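Long-range contacts in NTD biosynthesis operon protein NtdA (Bacillus subtilis subsp. subtilis, PDB 4K2M), which catalyses the pyridoxal phosphate-dependent, glutamate-consuming transamination of 3-dehydro-glucose 6-phosphate to kanosamine 6-phosphate, a step in antibiotic biosynthesis: residues Glu145-Ala150 and Glu186-Tyr191; Thr192-Pro197 and Lys220-Ala225. All blocks are in the same frame, centred on the assembly; numbering follows the deposited sequence.

Interaction 1. Residues Glu145-Ala150 and Glu186-Tyr191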
# COMPACT_ATOMS: atom_id res chain seq x y z
N GLU A 145 5.99 -17.30 -19.88
CA GLU A 145 5.33 -18.30 -19.06
C GLU A 145 6.01 -18.45 -17.70
O GLU A 145 7.24 -18.38 -17.57
CB GLU A 145 5.22 -19.64 -19.79
CG GLU A 145 4.14 -19.64 -20.88
CD GLU A 145 4.12 -20.90 -21.72
OE1 GLU A 145 4.93 -21.83 -21.47
OE2 GLU A 145 3.28 -20.95 -22.65
N VAL A 146 5.19 -18.65 -16.68
CA VAL A 146 5.67 -18.78 -15.31
C VAL A 146 5.09 -20.05 -14.73
O VAL A 146 3.87 -20.13 -14.55
CB VAL A 146 5.17 -17.59 -14.45
CG1 VAL A 146 5.65 -17.75 -12.98
CG2 VAL A 146 5.64 -16.26 -15.03
N ILE A 147 5.93 -21.05 -14.49
CA ILE A 147 5.46 -22.31 -13.95
C ILE A 147 5.20 -22.16 -12.44
O ILE A 147 6.06 -21.66 -11.70
CB ILE A 147 6.49 -23.43 -14.21
CG1 ILE A 147 6.56 -23.71 -15.72
CG2 ILE A 147 6.10 -24.69 -13.45
CD1 ILE A 147 7.66 -24.74 -16.08
N MET A 148 4.03 -22.59 -11.99
CA MET A 148 3.63 -22.34 -10.60
C MET A 148 2.56 -23.33 -10.20
O MET A 148 1.94 -23.98 -11.08
CB MET A 148 3.11 -20.89 -10.44
CG MET A 148 1.96 -20.53 -11.36
SD MET A 148 1.40 -18.83 -11.12
CE MET A 148 0.63 -18.93 -9.51
N PRO A 149 2.30 -23.46 -8.88
CA PRO A 149 1.19 -24.31 -8.44
C PRO A 149 -0.16 -23.60 -8.54
O PRO A 149 -0.22 -22.36 -8.61
CB PRO A 149 1.53 -24.60 -6.98
CG PRO A 149 2.24 -23.35 -6.53
CD PRO A 149 3.05 -22.90 -7.73
N ALA A 150 -1.24 -24.37 -8.50
CA ALA A 150 -2.58 -23.82 -8.60
C ALA A 150 -3.30 -23.71 -7.26
O ALA A 150 -4.49 -23.37 -7.23
CB ALA A 150 -3.41 -24.67 -9.57
N GLU A 186 8.24 -31.27 -17.48
CA GLU A 186 7.17 -31.57 -18.45
C GLU A 186 6.46 -30.30 -18.99
O GLU A 186 6.05 -30.25 -20.15
CB GLU A 186 6.16 -32.53 -17.79
CG GLU A 186 4.79 -32.62 -18.45
CD GLU A 186 3.88 -33.66 -17.79
OE1 GLU A 186 3.85 -33.74 -16.54
OE2 GLU A 186 3.18 -34.39 -18.54
N ALA A 187 6.33 -29.26 -18.15
CA ALA A 187 5.59 -28.06 -18.53
C ALA A 187 6.43 -27.01 -19.25
O ALA A 187 5.90 -25.99 -19.70
CB ALA A 187 4.93 -27.44 -17.30
N ILE A 188 7.73 -27.23 -19.35
CA ILE A 188 8.61 -26.22 -19.93
C ILE A 188 8.41 -26.15 -21.45
O ILE A 188 8.28 -27.18 -22.10
CB ILE A 188 10.09 -26.51 -19.56
CG1 ILE A 188 10.29 -26.38 -18.05
CG2 ILE A 188 11.04 -25.56 -20.29
CD1 ILE A 188 11.66 -26.81 -17.56
N THR A 189 8.33 -24.93 -21.98
CA THR A 189 8.15 -24.68 -23.42
C THR A 189 9.17 -23.61 -23.79
O THR A 189 9.87 -23.09 -22.90
CB THR A 189 6.73 -24.16 -23.73
OG1 THR A 189 6.61 -22.79 -23.30
CG2 THR A 189 5.67 -25.01 -23.05
N PRO A 190 9.27 -23.26 -25.08
CA PRO A 190 10.19 -22.15 -25.38
C PRO A 190 9.77 -20.82 -24.77
O PRO A 190 10.60 -19.90 -24.72
CB PRO A 190 10.13 -22.05 -26.90
CG PRO A 190 9.79 -23.44 -27.34
CD PRO A 190 8.81 -23.93 -26.31
N TYR A 191 8.52 -20.70 -24.31
CA TYR A 191 8.09 -19.45 -23.68
C TYR A 191 8.34 -19.39 -22.17
O TYR A 191 8.18 -18.33 -21.56
CB TYR A 191 6.62 -19.16 -23.99
CG TYR A 191 6.44 -18.59 -25.37
CD1 TYR A 191 5.81 -17.37 -25.56
CD2 TYR A 191 6.93 -19.26 -26.49
CE1 TYR A 191 5.67 -16.84 -26.83
CE2 TYR A 191 6.79 -18.74 -27.75
CZ TYR A 191 6.16 -17.53 -27.92
OH TYR A 191 6.02 -17.02 -29.19
O HOH W 1 5.90 -23.20 -19.28
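The hydroxyl of Thr189 donates a hydrogen bond to the carboxylate of Glu145, with Thr189 OG1 2.7 Å from Glu145 OE1. The hydroxyl meets OE1 from above the carboxylate plane, and the two side chains cross at about a right angle. The same OG1 accepts from the backbone N of Tyr191, 3.0 Å away, which makes residues 189-191 an ST turn. The first torsion of Thr189 (chi1 74°) sets OG1 between its backbone N and carbonyl carbon, where it can serve both partners. OE1 has a second donor. A water bridges it to the carbonyl oxygen of Ala187, so two bonds grip this oxygen. At the backbone, Glu145 N donates to Tyr191 O at 2.9 Å, nearly straight at 173°.

Glu145 lies on strand 145-148 of the mixed central sheet in the aspartate aminotransferase fold. Residues 186-191 belong to the loop that leads into the neighbouring strand 192-195. The contact sits at the surface, away from the active site.

The Glu145 chain is extended beyond CG and passes obliquely across Tyr191, with CD 3.8 Å from Tyr191 CB. The tyrosine ring itself leads away. Further along the strand, Ile147 reaches the loop with CD1 alone. This methyl lies 3.7 Å from Ile188 CG1 and 4.0 Å from Ala187 CB. Both Ile147 and Ala187 also touch Val170.

Interaction 2. Residues Thr192-Pro197 and Lys220-Ala225. With O1G (3-deoxy-3-[(E)-({3-hydroxy-2-methyl-5-[(phosphonooxy)methyl]pyridin-4-yl}methylidene)amino]-6-O-phosphono-alpha-D-gluco pyranose), chain C.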
# COMPACT_ATOMS: atom_id res chain seq x y z
N THR A 192 8.74 -20.51 -21.57
CA THR A 192 8.95 -20.54 -20.12
C THR A 192 10.16 -19.69 -19.75
O THR A 192 11.24 -19.86 -20.31
CB THR A 192 9.21 -21.96 -19.59
OG1 THR A 192 8.23 -22.86 -20.11
CG2 THR A 192 9.17 -21.98 -18.03
N LYS A 193 9.98 -18.77 -18.81
CA LYS A 193 11.09 -17.94 -18.37
C LYS A 193 11.29 -18.05 -16.86
O LYS A 193 12.39 -17.80 -16.37
CB LYS A 193 10.85 -16.47 -18.78
CG LYS A 193 10.88 -16.23 -20.30
CD LYS A 193 12.17 -16.75 -20.91
CE LYS A 193 12.26 -16.46 -22.41
NZ LYS A 193 11.05 -16.93 -23.13
N PHE A 194 10.24 -18.44 -16.14
CA PHE A 194 10.27 -18.43 -14.67
C PHE A 194 9.70 -19.68 -14.04
O PHE A 194 8.77 -20.28 -14.58
CB PHE A 194 9.43 -17.26 -14.14
CG PHE A 194 9.92 -15.93 -14.60
CD1 PHE A 194 10.90 -15.26 -13.88
CD2 PHE A 194 9.40 -15.34 -15.74
CE1 PHE A 194 11.36 -14.02 -14.31
CE2 PHE A 194 9.85 -14.10 -16.16
CZ PHE A 194 10.83 -13.44 -15.45
N ILE A 195 10.23 -20.04 -12.87
CA ILE A 195 9.55 -20.96 -11.97
C ILE A 195 9.22 -20.18 -10.70
O ILE A 195 10.08 -19.49 -10.16
CB ILE A 195 10.43 -22.14 -11.56
CG1 ILE A 195 11.02 -22.84 -12.79
CG2 ILE A 195 9.62 -23.13 -10.77
CD1 ILE A 195 11.93 -24.04 -12.43
N LEU A 196 7.98 -20.29 -10.23
CA LEU A 196 7.51 -19.54 -9.05
C LEU A 196 6.97 -20.53 -8.03
O LEU A 196 5.77 -20.75 -7.92
CB LEU A 196 6.41 -18.55 -9.48
CG LEU A 196 6.12 -17.29 -8.67
CD1 LEU A 196 4.90 -16.57 -9.23
CD2 LEU A 196 5.94 -17.57 -7.19
N PRO A 197 7.87 -21.16 -7.27
CA PRO A 197 7.44 -22.06 -6.20
C PRO A 197 6.84 -21.26 -5.06
O PRO A 197 7.25 -20.13 -4.79
CB PRO A 197 8.75 -22.72 -5.73
CG PRO A 197 9.83 -21.74 -6.11
CD PRO A 197 9.35 -21.04 -7.35
N LYS A 220 14.66 -18.38 -14.53
CA LYS A 220 14.83 -17.64 -13.29
C LYS A 220 13.86 -18.19 -12.26
O LYS A 220 12.76 -18.64 -12.60
CB LYS A 220 14.52 -16.16 -13.53
CG LYS A 220 15.48 -15.52 -14.52
CD LYS A 220 16.87 -15.45 -13.94
CE LYS A 220 17.86 -14.88 -14.95
NZ LYS A 220 17.28 -13.67 -15.61
N VAL A 221 14.26 -18.14 -10.99
CA VAL A 221 13.43 -18.67 -9.91
C VAL A 221 13.07 -17.52 -8.98
O VAL A 221 13.95 -16.89 -8.39
CB VAL A 221 14.15 -19.75 -9.12
CG1 VAL A 221 13.30 -20.19 -7.93
CG2 VAL A 221 14.46 -20.95 -10.00
N ILE A 222 11.79 -17.24 -8.88
CA ILE A 222 11.35 -16.26 -7.90
C ILE A 222 10.44 -17.02 -6.96
O ILE A 222 9.46 -17.62 -7.39
CB ILE A 222 10.63 -15.07 -8.58
CG1 ILE A 222 9.92 -14.20 -7.53
CG2 ILE A 222 9.67 -15.54 -9.68
CD1 ILE A 222 9.47 -12.83 -8.08
N GLU A 223 10.78 -17.02 -5.68
CA GLU A 223 10.01 -17.85 -4.75
C GLU A 223 9.04 -16.99 -3.97
O GLU A 223 9.36 -15.87 -3.56
CB GLU A 223 10.93 -18.62 -3.81
CG GLU A 223 11.75 -17.73 -2.91
CD GLU A 223 12.70 -18.49 -2.02
OE1 GLU A 223 12.58 -19.73 -1.90
OE2 GLU A 223 13.58 -17.83 -1.44
N ASP A 224 7.83 -17.51 -3.80
CA ASP A 224 6.81 -16.83 -3.01
C ASP A 224 6.96 -17.41 -1.62
O ASP A 224 6.49 -18.51 -1.33
CB ASP A 224 5.42 -17.17 -3.57
CG ASP A 224 4.30 -16.56 -2.77
OD1 ASP A 224 4.52 -16.13 -1.62
OD2 ASP A 224 3.18 -16.53 -3.30
N ALA A 225 7.64 -16.67 -0.75
CA ALA A 225 7.84 -17.11 0.62
C ALA A 225 6.98 -16.23 1.52
O ALA A 225 7.32 -15.99 2.69
CB ALA A 225 9.31 -16.99 1.00
P O1G C . 0.04 -9.80 0.56
C3A O1G C . 0.06 -15.61 0.42
O3 O1G C . -0.55 -16.31 1.41
C1 O1G C . -5.41 -14.49 3.50
N1' O1G C . 1.50 -15.47 -1.45
C2 O1G C . -4.13 -14.91 2.76
O2 O1G C . -3.76 -16.17 3.43
C9A O1G C . 0.92 -16.21 -0.49
C2A O1G C . 1.26 -17.69 -0.45
C3 O1G C . -3.00 -13.87 2.84
N3' O1G C . -2.00 -14.35 1.87
O1 O1G C . -5.23 -14.50 4.92
C4 O1G C . -3.50 -12.45 2.55
O4 O1G C . -2.45 -11.65 3.13
C4A O1G C . -0.21 -14.25 0.34
C4B O1G C . -1.15 -13.59 1.28
C5 O1G C . -4.74 -12.19 3.41
O5 O1G C . -5.77 -13.15 3.13
C5A O1G C . 0.39 -13.50 -0.66
C5T O1G C . 0.21 -12.00 -0.91
C6 O1G C . -5.45 -10.91 3.08
C6A O1G C . 1.24 -14.14 -1.55
OP1 O1G C . -0.08 -9.12 -0.78
OP2 O1G C . 1.04 -9.16 1.46
OP3 O1G C . -1.35 -10.06 1.19
OP4 O1G C . 0.70 -11.26 0.24
O6 O1G C . -6.41 -10.52 3.99
P' O1G C . -6.69 -8.96 4.28
OP6 O1G C . -5.40 -8.43 4.87
OP7 O1G C . -7.09 -8.29 2.99
OP8 O1G C . -7.83 -9.03 5.30
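Leu196 and Ile222 lie side by side and point the same way, with Leu196 CG 4.1 Å from Ile222 CG2. The leucine CG is anti to its own backbone N (chi1 -155°), and the CD2 branch reaches on to Asp224 CB at 3.7 Å. On the same side of the sheet, Phe194 pairs with Lys220. The Lys220 CB approaches the phenyl ring obliquely, 3.7 Å from CD1, while the bent lysine chain carries its amine away. Helix 127-137 packs over this face, with Leu135 on Phe194 and Ile222, and Ile131 on Leu196 and Asp224.

The other face carries Ile195, Val221 and Pro197. Pro197 crosses Val221 at about a right angle, CD against CG1. Its CG also meets Glu223 CB at an oblique angle. Helix 207-217 covers Pro197 and Val221. The carboxylate of Glu223 turns from the contact to Thr241 and His199.

The backbones run parallel. Ile195 N donates to Lys220 O at 2.9 Å, and Ile195 O accepts from Ile222 N at 3.1 Å. Lys220 N binds Lys193 O at one end. Past the last bridged pair, Asp224 N donates to Pro197 O at 2.9 Å and a nearly straight 173°, which ties down the base of the aspartate.

Asp224 OD2 lies 2.7 Å from the pyridine N1' of the external aldimine. Thr156 bonds the same oxygen and Cys226 N holds OD1, so both carboxylate oxygens are positioned. The carboxylate probably favours a protonated pyridine nitrogen. An aspartate at a strand end, facing the pyridine nitrogen, is characteristic of fold-type I pyridoxal phosphate enzymes; here it ends a beta-alpha-beta unit whose crossover is helix 207-217.

Following the chain from the N terminus, the first segment met is strand 145-148. The chain then passes through helix 154-163 and the edge strand 166-169 and returns to the start of 145-148. Interaction 1 closes this excursion. The next residue, Thr192, begins the strand beside 145-148, and interaction 2 closes a second loop through helix 207-217. The two loops follow in series and neither nest nor cross. Strand 192-195 lies between strands 145-148 and 220-224 and joins the two contacts: Ile147 N and O are probably hydrogen-bonded to Phe194 O and Leu196 N. Interaction 1 fixes a surface loop to the sheet, while interaction 2 extends the sheet inward to the cofactor.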